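Local coordinates for transcriptional regulatory protein (Chlamydia trachomatis, PDB 3Q7R) that probably acts as a global activator of transcription, binding a cis-acting element in its own promoter and so probably promoting its own expression as well, at residues Pro12-Leu17 / Glu48-Leu53; Val55-Leu60 / Leu77-Phe82. One frame throughout, in Å; residues are numbered along the deposited sequence.

Contact 1 (Pro12-Leu17 / Glu48-Leu53); sequences PKHVLL and ELSADL
His14 is held at both its backbone and its ring by the segment Glu48-Leu53. Backbone hydrogen bonds come first. His14 O accepts Asp52 N at 2.9 Å, with the donor lying in the carbonyl plane, and a weak second bond reaches the same oxygen from Leu53 N. Two residues beyond His14, Leu16 N donates to Leu53 O at 2.9 Å in a nearly straight bond, and the CA of Val15 points its hydrogen at that same Leu53 oxygen. Val15 and Leu53 are thereby paired as parallel neighbours, their side chains sharing one face of the sheet, with CG1 of Val15 4.4 Å from CD2 of Leu53.

This is the entry of the strand 51-57 alongside the first strand, 13-18, in the parallel sheet of a CheY-like receiver domain. A type I turn from Glu48 to Ala51 leads into it, and the chain turns a corner at Asp52.

Side chains add a second set of polar contacts. Asp52 OD2 uses its anti lone pair to accept His14 N at 2.9 Å, while the Asp52 side chain crosses that of Lys13 at about a right angle, with OD2 3.5 Å from CD of Lys13. With CG anti to the backbone N (chi1 178°), the imidazole of His14 swings out over the turn, where ND1 and Ser50 OG share a hydrogen bond of 2.8 Å. Glu48 OE1 lies at the ring edge, in its plane, 3.2 Å from CE1 of His14. The other ring nitrogen, NE2, is hydrogen-bonded to Thr40 OG1 of the adjoining strand 37-42, which limits rotation of the imidazole.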
# COMPACT_ATOMS: atom_id res chain seq x y z
N PRO A 12 17.50 10.93 -10.55
CA PRO A 12 16.70 9.85 -9.98
C PRO A 12 16.02 10.29 -8.68
O PRO A 12 16.46 11.23 -8.00
CB PRO A 12 17.74 8.75 -9.72
CG PRO A 12 19.02 9.49 -9.53
CD PRO A 12 18.95 10.70 -10.42
N LYS A 13 14.92 9.63 -8.38
CA LYS A 13 14.24 9.81 -7.11
C LYS A 13 15.08 9.09 -6.05
O LYS A 13 15.67 8.06 -6.33
CB LYS A 13 12.86 9.16 -7.17
CG LYS A 13 11.93 9.75 -8.22
CD LYS A 13 11.42 11.13 -7.86
CE LYS A 13 10.27 11.58 -8.81
NZ LYS A 13 9.13 10.59 -8.93
N HIS A 14 15.11 9.63 -4.85
CA HIS A 14 15.87 9.04 -3.76
C HIS A 14 14.96 8.31 -2.82
O HIS A 14 13.97 8.86 -2.31
CB HIS A 14 16.59 10.14 -2.93
CG HIS A 14 17.35 9.57 -1.77
ND1 HIS A 14 17.66 10.30 -0.62
CD2 HIS A 14 17.88 8.33 -1.56
CE1 HIS A 14 18.31 9.53 0.23
NE2 HIS A 14 18.46 8.32 -0.33
N VAL A 15 15.31 7.05 -2.59
CA VAL A 15 14.57 6.20 -1.65
C VAL A 15 15.48 5.86 -0.47
O VAL A 15 16.61 5.39 -0.70
CB VAL A 15 14.18 4.89 -2.34
CG1 VAL A 15 13.41 4.02 -1.36
CG2 VAL A 15 13.35 5.20 -3.63
N LEU A 16 15.03 6.12 0.76
CA LEU A 16 15.82 5.75 1.95
C LEU A 16 15.13 4.56 2.60
O LEU A 16 13.97 4.66 2.94
CB LEU A 16 15.87 6.92 2.94
CG LEU A 16 16.42 6.54 4.34
CD1 LEU A 16 17.88 6.12 4.30
CD2 LEU A 16 16.20 7.70 5.39
N LEU A 17 15.83 3.42 2.72
CA LEU A 17 15.32 2.25 3.41
C LEU A 17 15.84 2.29 4.83
O LEU A 17 17.06 2.33 5.03
CB LEU A 17 15.82 0.97 2.73
CG LEU A 17 15.43 -0.34 3.41
CD1 LEU A 17 13.90 -0.60 3.27
CD2 LEU A 17 16.21 -1.51 2.74
N GLU A 48 15.51 12.50 4.92
CA GLU A 48 16.64 13.29 4.40
C GLU A 48 16.07 14.29 3.42
O GLU A 48 14.99 14.08 2.88
CB GLU A 48 17.70 12.38 3.76
CG GLU A 48 18.46 11.61 4.79
CD GLU A 48 19.48 10.62 4.27
OE1 GLU A 48 19.53 10.41 3.06
OE2 GLU A 48 20.24 10.07 5.12
N LEU A 49 16.78 15.41 3.21
CA LEU A 49 16.30 16.45 2.33
C LEU A 49 15.99 15.95 0.94
O LEU A 49 15.06 16.45 0.31
CB LEU A 49 17.33 17.59 2.20
CG LEU A 49 17.49 18.36 3.48
CD1 LEU A 49 18.72 19.31 3.35
CD2 LEU A 49 16.22 19.18 3.77
N SER A 50 16.80 15.01 0.46
CA SER A 50 16.61 14.46 -0.87
C SER A 50 15.61 13.35 -0.95
O SER A 50 15.25 12.96 -2.04
CB SER A 50 17.94 13.97 -1.42
OG SER A 50 18.47 12.97 -0.57
N ALA A 51 15.15 12.82 0.19
CA ALA A 51 14.34 11.60 0.13
C ALA A 51 12.94 11.91 -0.39
O ALA A 51 12.21 12.74 0.15
CB ALA A 51 14.25 10.98 1.51
N ASP A 52 12.59 11.24 -1.47
CA ASP A 52 11.22 11.23 -1.98
C ASP A 52 10.37 10.21 -1.22
O ASP A 52 9.17 10.45 -0.95
CB ASP A 52 11.21 10.90 -3.46
CG ASP A 52 11.96 11.97 -4.26
OD1 ASP A 52 11.44 13.10 -4.28
OD2 ASP A 52 13.03 11.68 -4.79
N LEU A 53 10.97 9.07 -0.89
CA LEU A 53 10.20 8.02 -0.21
C LEU A 53 11.11 7.44 0.87
O LEU A 53 12.28 7.16 0.61
CB LEU A 53 9.82 6.92 -1.18
CG LEU A 53 9.22 5.66 -0.57
CD1 LEU A 53 7.86 5.98 0.05
CD2 LEU A 53 9.10 4.60 -1.70

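Contact 2 (Val55-Leu60 / Leu77-Phe82); sequences VCEYSL and LVLLDF
Tyr58 sets its CG opposite the backbone N (chi1 -177°), which lays the phenol ring beside the side chain of Leu80, the two pointing the same way. CD2 of Leu80 then sits over one ring face in a CH-pi contact, 4.0 Å from the Tyr58 centroid and 3.5 Å from its CG. The CG1 methyl of Val78 comes to the ring edge and also packs against CB of Tyr58. Phe82 turns its ring so that CZ comes 4.0 Å from CE2 of Tyr58, the two planes nearly perpendicular but meeting obliquely. The same CD2 of Leu80 also lies over a face of the Phe82 ring, offset toward its rim, and thus serves two aromatic rings at once.

Behind this cluster the strands run parallel, joined by three backbone bonds: Cys56 N to Leu77 O, Leu79 N to Cys56 O and Tyr58 N to Leu79 O, the last only 2.7 Å long. Leu79 O tethers the chain just where the strand 51-57 gives way to the short 3-10 segment 58-60. On the face shared by Val55, Leu77 and Leu79, CG1 of Val55 presses against CG of Leu79 at 3.7 Å.

Glu57 bends at chi2 (-73°), bringing its carboxylate across Leu79, with OE2 3.8 Å from CD1 of that leucine. Its OE1 lies 4.5 Å from Asp81 OD1, a closeness of like charges that Arg101 probably offsets by forming salt bridges with both oxygens; OE2 is also hydrogen-bonded to Ser19 and His21. Glu57 after the third strand and Arg101 after the fifth occupy the place where canonical receiver domains keep the phosphoacceptor aspartate and the conserved lysine, and a glutamate there is consistent with an atypical response regulator.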
# COMPACT_ATOMS: atom_id res chain seq x y z
N VAL A 55 11.23 4.04 3.18
CA VAL A 55 10.58 2.72 3.35
C VAL A 55 11.06 2.28 4.72
O VAL A 55 12.26 2.15 4.92
CB VAL A 55 11.06 1.75 2.28
CG1 VAL A 55 10.43 0.37 2.53
CG2 VAL A 55 10.60 2.23 0.90
N CYS A 56 10.15 2.15 5.70
CA CYS A 56 10.63 1.92 7.08
C CYS A 56 10.08 0.64 7.67
O CYS A 56 8.88 0.42 7.61
CB CYS A 56 10.11 3.08 7.95
SG CYS A 56 10.81 3.10 9.63
N GLU A 57 10.95 -0.18 8.25
CA GLU A 57 10.46 -1.32 8.98
C GLU A 57 9.52 -0.88 10.12
O GLU A 57 9.81 0.09 10.86
CB GLU A 57 11.65 -2.01 9.66
CG GLU A 57 12.59 -2.63 8.65
CD GLU A 57 12.04 -3.87 8.01
OE1 GLU A 57 10.93 -4.33 8.35
OE2 GLU A 57 12.69 -4.39 7.08
N TYR A 58 8.42 -1.61 10.30
CA TYR A 58 7.53 -1.29 11.39
C TYR A 58 8.28 -1.32 12.74
O TYR A 58 8.03 -0.49 13.63
CB TYR A 58 6.35 -2.25 11.40
CG TYR A 58 5.32 -1.92 12.48
CD1 TYR A 58 4.46 -0.82 12.31
CD2 TYR A 58 5.24 -2.68 13.63
CE1 TYR A 58 3.50 -0.51 13.29
CE2 TYR A 58 4.29 -2.36 14.63
CZ TYR A 58 3.42 -1.29 14.40
OH TYR A 58 2.47 -0.99 15.39
N SER A 59 9.18 -2.28 12.92
CA SER A 59 9.96 -2.30 14.14
C SER A 59 10.84 -1.08 14.38
O SER A 59 11.35 -0.93 15.52
CB SER A 59 10.83 -3.55 14.24
OG SER A 59 10.04 -4.76 14.32
N LEU A 60 11.02 -0.23 13.37
CA LEU A 60 11.84 0.97 13.49
C LEU A 60 10.96 2.22 13.39
O LEU A 60 11.48 3.35 13.46
CB LEU A 60 12.94 1.01 12.47
CG LEU A 60 13.98 -0.10 12.67
CD1 LEU A 60 14.95 -0.19 11.45
CD2 LEU A 60 14.70 0.16 13.99
N LEU A 77 6.51 4.40 3.34
CA LEU A 77 5.87 3.10 3.15
C LEU A 77 6.42 2.21 4.24
O LEU A 77 7.65 2.18 4.43
CB LEU A 77 6.27 2.53 1.77
CG LEU A 77 5.88 1.07 1.46
CD1 LEU A 77 4.36 0.96 1.29
CD2 LEU A 77 6.57 0.63 0.16
N VAL A 78 5.54 1.47 4.91
CA VAL A 78 5.96 0.69 6.08
C VAL A 78 6.05 -0.81 5.76
O VAL A 78 5.22 -1.34 5.03
CB VAL A 78 4.97 0.94 7.22
CG1 VAL A 78 5.21 -0.03 8.37
CG2 VAL A 78 5.04 2.40 7.66
N LEU A 79 7.08 -1.48 6.27
CA LEU A 79 7.24 -2.92 6.07
C LEU A 79 6.92 -3.65 7.37
O LEU A 79 7.56 -3.40 8.40
CB LEU A 79 8.65 -3.28 5.65
CG LEU A 79 9.21 -2.50 4.48
CD1 LEU A 79 10.63 -3.11 4.11
CD2 LEU A 79 8.21 -2.56 3.29
N LEU A 80 5.94 -4.53 7.33
CA LEU A 80 5.46 -5.23 8.55
C LEU A 80 5.88 -6.69 8.55
O LEU A 80 5.76 -7.37 7.53
CB LEU A 80 3.92 -5.26 8.59
CG LEU A 80 3.32 -4.14 9.37
CD1 LEU A 80 1.83 -4.00 9.05
CD2 LEU A 80 3.44 -4.46 10.88
N ASP A 81 6.29 -7.21 9.70
CA ASP A 81 6.60 -8.66 9.76
C ASP A 81 5.34 -9.53 9.82
O ASP A 81 5.43 -10.74 9.53
CB ASP A 81 7.36 -9.00 11.05
CG ASP A 81 8.79 -8.45 11.07
OD1 ASP A 81 9.40 -8.21 10.02
OD2 ASP A 81 9.37 -8.43 12.19
N PHE A 82 4.22 -8.97 10.24
CA PHE A 82 3.08 -9.79 10.66
C PHE A 82 1.77 -9.06 10.34
O PHE A 82 1.74 -7.83 10.14
CB PHE A 82 3.14 -10.02 12.21
CG PHE A 82 3.14 -8.71 12.98
CD1 PHE A 82 1.94 -8.11 13.29
CD2 PHE A 82 4.36 -8.08 13.35
CE1 PHE A 82 1.92 -6.85 13.94
CE2 PHE A 82 4.37 -6.84 13.95
CZ PHE A 82 3.15 -6.22 14.28

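Contacts 1 and 2 share the strand 51-57, which uses one edge to meet 13-18 and the other to meet 75-80, so together they span three neighbouring strands of a five-stranded parallel sheet ordered 2-1-3-4-5. Their centres are about 17 Å apart, on opposite sides of the chain's centre, and they follow in series: contact 1 closes before contact 2 opens. They also touch directly, since Leu16 O probably accepts a hydrogen bond from Val55 N and Val15 packs against Val55. Contact 1 thus lies at the entrance to the shared strand and contact 2 at its exit, the end at which receiver domains generally carry their pocket.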